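TSSL (Francisella novicida, PDB 4ACK) probably forms part of the membrane-anchored complex of the type VI secretion system, to which it contributes a helical cytoplasmic domain. Local coordinates at residues A[4-9]-A[46-51]; A[8-13]-A[63-68]. One frame throughout, in Å; residues are numbered along the deposited sequence.

Interaction 1: residues A[4-9]-A[46-51]; sequences FKEIEI and QEELLE
E48 meets both K5 and E6 on the facing helix, and each of these side chains crosses it at about a right angle. The carboxylate end of E48 reaches the shaft of the lysine before it reaches the charge: OE2 of E48 lies 3.2 Å from CD of K5, while the salt bridge from K5 NZ to E48 OE2 is a long one at 3.7 Å. E48 comes to this position because CG is anti to its backbone N (chi1 -165°) and the chain then bends at chi2, turning the carboxylate toward K5 while leaving CG for the other neighbour. That neighbour is E6, whose OE2 sits 3.3 Å from CG of E48. The two carboxylate planes are 77° apart, with E6 OE2 and E48 OE2 separated by 4.6 Å, close enough that the like charges probably repel, although the oxygens do not touch. Here a helical domain of the DotU family brings the first turns of helix 4-20 against the end of helix 30-52, nearly antiparallel at 151°, with the axes of the short segments 10.0 Å apart. K52, just past the second segment, forms a salt bridge with E6 OE2 and, with K5 near E48, probably offsets that repulsion. Lower in its chain E6 packs by CG, which lies 3.6 Å from CD2 of L49. The leucine is buried and also rests on C58, I61 and V62 of helix 55-79, while I119 of helix 118-129 touches E6.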
ATOM      1  N   PHE A   4      15.365   2.887  -7.586  1.00 46.31           N
ATOM      2  CA  PHE A   4      15.613   1.525  -7.080  1.00 46.17           C
ATOM      3  C   PHE A   4      15.545   1.541  -5.562  1.00 44.64           C
ATOM      4  O   PHE A   4      14.975   0.672  -4.925  1.00 44.43           O
ATOM      5  CB  PHE A   4      16.960   0.965  -7.625  1.00 48.86           C
ATOM      6  CG  PHE A   4      17.344  -0.413  -7.094  1.00 50.97           C
ATOM      7  CD1 PHE A   4      18.077  -0.538  -5.908  1.00 55.36           C
ATOM      8  CD2 PHE A   4      17.014  -1.571  -7.791  1.00 56.90           C
ATOM      9  CE1 PHE A   4      18.456  -1.798  -5.401  1.00 56.37           C
ATOM     10  CE2 PHE A   4      17.393  -2.860  -7.277  1.00 58.52           C
ATOM     11  CZ  PHE A   4      18.110  -2.955  -6.084  1.00 57.45           C
ATOM     12  N   LYS A   5      16.060   2.586  -4.971  1.00 42.83           N
ATOM     13  CA  LYS A   5      16.114   2.633  -3.546  1.00 42.10           C
ATOM     14  C   LYS A   5      14.676   2.705  -2.936  1.00 41.66           C
ATOM     15  O   LYS A   5      14.406   2.159  -1.856  1.00 40.19           O
ATOM     16  CB  LYS A   5      16.942   3.853  -3.218  1.00 43.04           C
ATOM     17  CG  LYS A   5      17.025   4.289  -1.819  1.00 44.80           C
ATOM     18  CD  LYS A   5      17.843   5.596  -1.872  1.00 51.85           C
ATOM     19  CE  LYS A   5      18.880   5.643  -0.757  1.00 56.93           C
ATOM     20  NZ  LYS A   5      19.924   6.696  -1.026  1.00 59.65           N
ATOM     21  N   GLU A   6      13.774   3.394  -3.639  1.00 39.54           N
ATOM     22  CA  GLU A   6      12.406   3.503  -3.187  1.00 37.95           C
ATOM     23  C   GLU A   6      11.733   2.152  -3.289  1.00 37.37           C
ATOM     24  O   GLU A   6      11.073   1.692  -2.332  1.00 36.86           O
ATOM     25  CB  GLU A   6      11.671   4.588  -3.979  1.00 37.36           C
ATOM     26  CG  GLU A   6      12.190   5.976  -3.617  1.00 37.34           C
ATOM     27  CD  GLU A   6      13.281   6.517  -4.589  1.00 40.25           C
ATOM     28  OE1 GLU A   6      14.156   5.774  -5.098  1.00 35.13           O
ATOM     29  OE2 GLU A   6      13.244   7.727  -4.864  1.00 44.60           O
ATOM     30  N   ILE A   7      11.886   1.514  -4.444  1.00 37.86           N
ATOM     31  CA  ILE A   7      11.312   0.213  -4.633  1.00 39.52           C
ATOM     32  C   ILE A   7      11.703  -0.725  -3.472  1.00 41.18           C
ATOM     33  O   ILE A   7      10.831  -1.358  -2.843  1.00 41.97           O
ATOM     34  CB  ILE A   7      11.639  -0.403  -5.996  1.00 39.82           C
ATOM     35  CG1 ILE A   7      10.914   0.315  -7.128  1.00 42.42           C
ATOM     36  CG2 ILE A   7      11.208  -1.848  -6.031  1.00 37.62           C
ATOM     37  CD1 ILE A   7       9.345   0.146  -7.048  1.00 45.73           C
ATOM     38  N   GLU A   8      12.996  -0.769  -3.135  1.00 41.91           N
ATOM     39  CA  GLU A   8      13.471  -1.644  -2.060  1.00 41.92           C
ATOM     40  C   GLU A   8      12.752  -1.313  -0.782  1.00 40.38           C
ATOM     41  O   GLU A   8      12.386  -2.182  -0.025  1.00 41.36           O
ATOM     42  CB  GLU A   8      15.008  -1.498  -1.829  1.00 42.87           C
ATOM     43  CG  GLU A   8      15.916  -2.327  -2.782  1.00 46.03           C
ATOM     44  CD  GLU A   8      17.433  -2.292  -2.347  1.00 52.67           C
ATOM     45  OE1 GLU A   8      17.885  -1.281  -1.738  0.50 49.33           O
ATOM     46  OE2 GLU A   8      18.157  -3.288  -2.621  0.50 53.30           O
ATOM     47  N   ILE A   9      12.610  -0.050  -0.475  1.00 39.14           N
ATOM     48  CA  ILE A   9      11.853   0.245   0.706  1.00 39.24           C
ATOM     49  C   ILE A   9      10.385  -0.335   0.644  1.00 39.07           C
ATOM     50  O   ILE A   9       9.891  -0.868   1.629  1.00 39.81           O
ATOM     51  CB  ILE A   9      11.845   1.705   0.948  1.00 38.87           C
ATOM     52  CG1 ILE A   9      13.283   2.183   1.230  1.00 39.42           C
ATOM     53  CG2 ILE A   9      10.892   2.034   2.088  1.00 39.19           C
ATOM     54  CD1 ILE A   9      13.370   3.705   1.533  1.00 35.59           C
ATOM     55  N   GLN A  46       9.103   8.701   1.863  1.00 34.71           N
ATOM     56  CA  GLN A  46       8.621   9.984   1.493  1.00 36.69           C
ATOM     57  C   GLN A  46       9.785  10.945   1.193  1.00 38.05           C
ATOM     58  O   GLN A  46       9.897  11.468   0.099  1.00 38.72           O
ATOM     59  CB  GLN A  46       7.716  10.521   2.562  1.00 36.06           C
ATOM     60  CG  GLN A  46       6.335   9.793   2.626  1.00 36.20           C
ATOM     61  CD  GLN A  46       5.471  10.384   3.726  1.00 40.17           C
ATOM     62  OE1 GLN A  46       5.965  10.604   4.826  1.00 40.52           O
ATOM     63  NE2 GLN A  46       4.202  10.704   3.422  1.00 40.19           N
ATOM     64  N   GLU A  47      10.666  11.136   2.151  1.00 39.63           N
ATOM     65  CA  GLU A  47      11.810  12.013   1.942  1.00 41.52           C
ATOM     66  C   GLU A  47      12.492  11.749   0.580  1.00 39.48           C
ATOM     67  O   GLU A  47      12.769  12.666  -0.181  1.00 40.09           O
ATOM     68  CB  GLU A  47      12.795  11.882   3.128  1.00 42.91           C
ATOM     69  CG  GLU A  47      14.244  12.219   2.743  1.00 50.10           C
ATOM     70  CD  GLU A  47      15.203  12.186   3.910  1.00 56.54           C
ATOM     71  OE1 GLU A  47      15.232  13.185   4.682  1.00 61.21           O
ATOM     72  OE2 GLU A  47      15.922  11.166   4.053  1.00 60.43           O
ATOM     73  N   GLU A  48      12.708  10.499   0.239  1.00 38.44           N
ATOM     74  CA  GLU A  48      13.404  10.194  -1.010  1.00 37.76           C
ATOM     75  C   GLU A  48      12.546  10.534  -2.225  1.00 36.67           C
ATOM     76  O   GLU A  48      13.021  11.200  -3.170  1.00 35.61           O
ATOM     77  CB  GLU A  48      13.842   8.736  -1.023  1.00 38.37           C
ATOM     78  CG  GLU A  48      14.833   8.377  -2.037  1.00 41.38           C
ATOM     79  CD  GLU A  48      16.306   8.836  -1.675  1.00 43.96           C
ATOM     80  OE1 GLU A  48      16.568   9.348  -0.543  0.50 39.74           O
ATOM     81  OE2 GLU A  48      17.162   8.649  -2.562  0.50 39.95           O
ATOM     82  N   LEU A  49      11.266  10.138  -2.207  1.00 34.40           N
ATOM     83  CA  LEU A  49      10.396  10.478  -3.383  1.00 32.83           C
ATOM     84  C   LEU A  49      10.223  11.967  -3.549  1.00 31.61           C
ATOM     85  O   LEU A  49      10.187  12.436  -4.649  1.00 30.46           O
ATOM     86  CB  LEU A  49       9.003   9.875  -3.277  1.00 32.38           C
ATOM     87  CG  LEU A  49       9.035   8.363  -3.350  1.00 31.14           C
ATOM     88  CD1 LEU A  49       7.592   7.900  -2.908  1.00 28.94           C
ATOM     89  CD2 LEU A  49       9.423   7.934  -4.742  1.00 25.04           C
ATOM     90  N   LEU A  50      10.112  12.706  -2.450  1.00 31.44           N
ATOM     91  CA  LEU A  50       9.804  14.120  -2.560  1.00 33.08           C
ATOM     92  C   LEU A  50      11.029  14.955  -3.061  1.00 34.56           C
ATOM     93  O   LEU A  50      10.898  16.173  -3.280  1.00 34.35           O
ATOM     94  CB  LEU A  50       9.283  14.691  -1.225  1.00 32.88           C
ATOM     95  CG  LEU A  50       7.849  14.295  -0.796  1.00 34.28           C
ATOM     96  CD1 LEU A  50       7.587  14.519   0.739  1.00 33.50           C
ATOM     97  CD2 LEU A  50       6.787  14.967  -1.668  1.00 32.79           C
ATOM     98  N   GLU A  51      12.189  14.292  -3.246  1.00 35.05           N
ATOM     99  CA  GLU A  51      13.349  14.989  -3.799  1.00 34.79           C
ATOM    100  C   GLU A  51      13.083  15.122  -5.296  1.00 32.11           C
ATOM    101  O   GLU A  51      13.467  16.116  -5.898  1.00 30.42           O
ATOM    102  CB  GLU A  51      14.661  14.281  -3.413  1.00 36.52           C
ATOM    103  CG  GLU A  51      16.046  14.850  -3.939  1.00 43.76           C
ATOM    104  CD  GLU A  51      16.150  16.396  -4.218  1.00 50.10           C
ATOM    105  OE1 GLU A  51      16.073  17.213  -3.263  1.00 53.99           O
ATOM    106  OE2 GLU A  51      16.386  16.780  -5.403  1.00 50.59           O
TER

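Interaction 2: residues A[8-13]-A[63-68]; sequences EIILDI and FPLLAY
The backbones of 8-13 and 63-68 come nearest at I10 and L65, whose CA atoms are 7.4 Å apart, and both segments are helical, the second kinked at P64, where the backbone N lacks a bond to the turn before. This is helix-to-helix packing in the interior of the all-helical DotU domain, close to the centre of the chain, and it illustrates how a single leucine can meet two residues one turn apart on a facing helix. L65 points toward helix 4-20, and with CG anti to its backbone N (chi1 174°) the isobutyl group reaches across to I10 and I13. I13 takes the larger part. Its CG2 branch meets L65 at a slant, 3.9 Å from CG of the leucine and 4.0 Å from its CD1, and its CB is 4.0 Å from CD2. I10, one turn earlier, offers its CG1 more loosely. Other helices pack on the same residues: I10 also rests on L45 of helix 30-52 and on I119 and T123 of helix 118-129, while I13 packs on S41 and I42 of helix 30-52. All three touching residues are buried, and the contact between them is wholly apolar. Both isoleucines meet the same methyl of the leucine: CD2 of L65 is 4.1 Å from CG1 of I10 and 3.5 Å from CD1 of I13.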
ATOM      1  N   GLU A   8      12.996  -0.769  -3.135  1.00 41.91           N
ATOM      2  CA  GLU A   8      13.471  -1.644  -2.060  1.00 41.92           C
ATOM      3  C   GLU A   8      12.752  -1.313  -0.782  1.00 40.38           C
ATOM      4  O   GLU A   8      12.386  -2.182  -0.025  1.00 41.36           O
ATOM      5  CB  GLU A   8      15.008  -1.498  -1.829  1.00 42.87           C
ATOM      6  CG  GLU A   8      15.916  -2.327  -2.782  1.00 46.03           C
ATOM      7  CD  GLU A   8      17.433  -2.292  -2.347  1.00 52.67           C
ATOM      8  OE1 GLU A   8      17.885  -1.281  -1.738  0.50 49.33           O
ATOM      9  OE2 GLU A   8      18.157  -3.288  -2.621  0.50 53.30           O
ATOM     10  N   ILE A   9      12.610  -0.050  -0.475  1.00 39.14           N
ATOM     11  CA  ILE A   9      11.853   0.245   0.706  1.00 39.24           C
ATOM     12  C   ILE A   9      10.385  -0.335   0.644  1.00 39.07           C
ATOM     13  O   ILE A   9       9.891  -0.868   1.629  1.00 39.81           O
ATOM     14  CB  ILE A   9      11.845   1.705   0.948  1.00 38.87           C
ATOM     15  CG1 ILE A   9      13.283   2.183   1.230  1.00 39.42           C
ATOM     16  CG2 ILE A   9      10.892   2.034   2.088  1.00 39.19           C
ATOM     17  CD1 ILE A   9      13.370   3.705   1.533  1.00 35.59           C
ATOM     18  N   ILE A  10       9.720  -0.228  -0.503  1.00 38.07           N
ATOM     19  CA  ILE A  10       8.333  -0.687  -0.649  1.00 37.48           C
ATOM     20  C   ILE A  10       8.283  -2.236  -0.428  1.00 39.89           C
ATOM     21  O   ILE A  10       7.466  -2.722   0.341  1.00 38.87           O
ATOM     22  CB  ILE A  10       7.765  -0.260  -2.035  1.00 36.03           C
ATOM     23  CG1 ILE A  10       7.580   1.284  -2.070  1.00 30.94           C
ATOM     24  CG2 ILE A  10       6.514  -1.087  -2.423  1.00 34.19           C
ATOM     25  CD1 ILE A  10       7.524   1.852  -3.539  1.00 30.72           C
ATOM     26  N   LEU A  11       9.203  -2.969  -1.072  1.00 41.77           N
ATOM     27  CA  LEU A  11       9.463  -4.400  -0.777  1.00 43.41           C
ATOM     28  C   LEU A  11       9.724  -4.697   0.669  1.00 44.05           C
ATOM     29  O   LEU A  11       9.188  -5.649   1.208  1.00 45.14           O
ATOM     30  CB  LEU A  11      10.604  -4.923  -1.628  1.00 44.36           C
ATOM     31  CG  LEU A  11      10.271  -4.904  -3.114  1.00 45.23           C
ATOM     32  CD1 LEU A  11      11.483  -5.398  -3.952  1.00 48.89           C
ATOM     33  CD2 LEU A  11       9.030  -5.759  -3.394  1.00 47.19           C
ATOM     34  N   ASP A  12      10.494  -3.854   1.330  1.00 44.61           N
ATOM     35  CA  ASP A  12      10.768  -4.107   2.727  1.00 45.29           C
ATOM     36  C   ASP A  12       9.490  -4.036   3.594  1.00 45.58           C
ATOM     37  O   ASP A  12       9.252  -4.925   4.439  1.00 44.76           O
ATOM     38  CB  ASP A  12      11.877  -3.209   3.278  1.00 45.80           C
ATOM     39  CG  ASP A  12      12.545  -3.798   4.511  0.50 46.59           C
ATOM     40  OD1 ASP A  12      12.765  -5.033   4.545  0.50 48.32           O
ATOM     41  OD2 ASP A  12      12.846  -3.026   5.453  0.50 47.71           O
ATOM     42  N   ILE A  13       8.704  -2.979   3.388  1.00 43.96           N
ATOM     43  CA  ILE A  13       7.397  -2.833   4.011  1.00 43.28           C
ATOM     44  C   ILE A  13       6.502  -4.001   3.663  1.00 43.53           C
ATOM     45  O   ILE A  13       5.875  -4.572   4.522  1.00 43.33           O
ATOM     46  CB  ILE A  13       6.747  -1.489   3.636  1.00 42.63           C
ATOM     47  CG1 ILE A  13       7.553  -0.382   4.316  1.00 40.44           C
ATOM     48  CG2 ILE A  13       5.284  -1.469   4.060  1.00 40.75           C
ATOM     49  CD1 ILE A  13       7.468   1.007   3.624  1.00 38.08           C
ATOM     50  N   PHE A  63       0.413   6.294  -0.527  1.00 28.79           N
ATOM     51  CA  PHE A  63      -0.918   5.968   0.055  1.00 28.59           C
ATOM     52  C   PHE A  63      -1.352   4.483  -0.176  1.00 28.07           C
ATOM     53  O   PHE A  63      -1.831   3.846   0.739  1.00 28.82           O
ATOM     54  CB  PHE A  63      -1.985   6.899  -0.477  1.00 28.50           C
ATOM     55  CG  PHE A  63      -3.330   6.627   0.113  1.00 28.68           C
ATOM     56  CD1 PHE A  63      -4.163   5.638  -0.438  1.00 26.99           C
ATOM     57  CD2 PHE A  63      -3.726   7.302   1.261  1.00 26.62           C
ATOM     58  CE1 PHE A  63      -5.427   5.380   0.139  1.00 27.94           C
ATOM     59  CE2 PHE A  63      -5.002   7.039   1.862  1.00 29.65           C
ATOM     60  CZ  PHE A  63      -5.825   6.088   1.301  1.00 27.74           C
ATOM     61  N   PRO A  64      -1.235   3.960  -1.402  1.00 26.42           N
ATOM     62  CA  PRO A  64      -1.679   2.614  -1.609  1.00 26.84           C
ATOM     63  C   PRO A  64      -0.893   1.594  -0.793  1.00 28.56           C
ATOM     64  O   PRO A  64      -1.422   0.530  -0.496  1.00 26.60           O
ATOM     65  CB  PRO A  64      -1.413   2.368  -3.105  1.00 26.71           C
ATOM     66  CG  PRO A  64      -1.510   3.778  -3.721  1.00 26.50           C
ATOM     67  CD  PRO A  64      -0.885   4.637  -2.662  1.00 27.18           C
ATOM     68  N   LEU A  65       0.391   1.866  -0.515  1.00 28.68           N
ATOM     69  CA  LEU A  65       1.187   0.939   0.264  1.00 27.61           C
ATOM     70  C   LEU A  65       0.683   0.953   1.660  1.00 26.45           C
ATOM     71  O   LEU A  65       0.560  -0.101   2.274  1.00 27.32           O
ATOM     72  CB  LEU A  65       2.693   1.306   0.219  1.00 27.78           C
ATOM     73  CG  LEU A  65       3.587   0.480   1.127  1.00 29.37           C
ATOM     74  CD1 LEU A  65       3.535  -0.948   0.554  1.00 29.34           C
ATOM     75  CD2 LEU A  65       5.017   1.085   1.079  1.00 33.41           C
ATOM     76  N   LEU A  66       0.376   2.124   2.194  1.00 27.12           N
ATOM     77  CA  LEU A  66      -0.240   2.201   3.525  1.00 28.48           C
ATOM     78  C   LEU A  66      -1.607   1.524   3.646  1.00 30.14           C
ATOM     79  O   LEU A  66      -1.948   0.943   4.715  1.00 30.00           O
ATOM     80  CB  LEU A  66      -0.460   3.637   3.948  1.00 28.35           C
ATOM     81  CG  LEU A  66       0.737   4.585   3.894  1.00 34.23           C
ATOM     82  CD1 LEU A  66       0.352   5.948   4.471  1.00 35.56           C
ATOM     83  CD2 LEU A  66       1.953   4.029   4.598  1.00 37.87           C
ATOM     84  N   ALA A  67      -2.429   1.700   2.617  1.00 29.93           N
ATOM     85  CA  ALA A  67      -3.728   1.063   2.554  1.00 30.51           C
ATOM     86  C   ALA A  67      -3.588  -0.470   2.476  1.00 31.08           C
ATOM     87  O   ALA A  67      -4.402  -1.204   3.059  1.00 31.40           O
ATOM     88  CB  ALA A  67      -4.486   1.561   1.339  1.00 30.32           C
ATOM     89  N   TYR A  68      -2.594  -0.956   1.727  1.00 31.03           N
ATOM     90  CA  TYR A  68      -2.316  -2.358   1.689  1.00 30.41           C
ATOM     91  C   TYR A  68      -1.931  -2.885   3.124  1.00 32.32           C
ATOM     92  O   TYR A  68      -2.486  -3.903   3.601  1.00 31.07           O
ATOM     93  CB  TYR A  68      -1.251  -2.657   0.651  1.00 31.29           C
ATOM     94  CG  TYR A  68      -0.575  -4.012   0.842  1.00 31.57           C
ATOM     95  CD1 TYR A  68       0.548  -4.164   1.716  1.00 35.20           C
ATOM     96  CD2 TYR A  68      -1.115  -5.150   0.269  1.00 34.12           C
ATOM     97  CE1 TYR A  68       1.137  -5.446   1.954  1.00 36.00           C
ATOM     98  CE2 TYR A  68      -0.556  -6.425   0.473  1.00 37.65           C
ATOM     99  CZ  TYR A  68       0.580  -6.572   1.300  1.00 39.10           C
ATOM    100  OH  TYR A  68       1.099  -7.840   1.432  1.00 41.76           O
TER

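From the N terminus, helix 4-20 supplies the first partner of both contacts, its opening turns to interaction 1 and the following ones to interaction 2. Interaction 1 closes a loop of 36 intervening residues when helix 30-52 returns to the start of the chain near its own end. Interaction 2 closes a longer loop of 49 residues, after helix 55-79 has begun. Because both start from the same stretch and overlap at E8 and I9, the two connections share an origin, and the second extends further along the chain. With centres 11 Å apart, they bind one helix to two that are consecutive in the chain, from a partly buried edge to the domain interior.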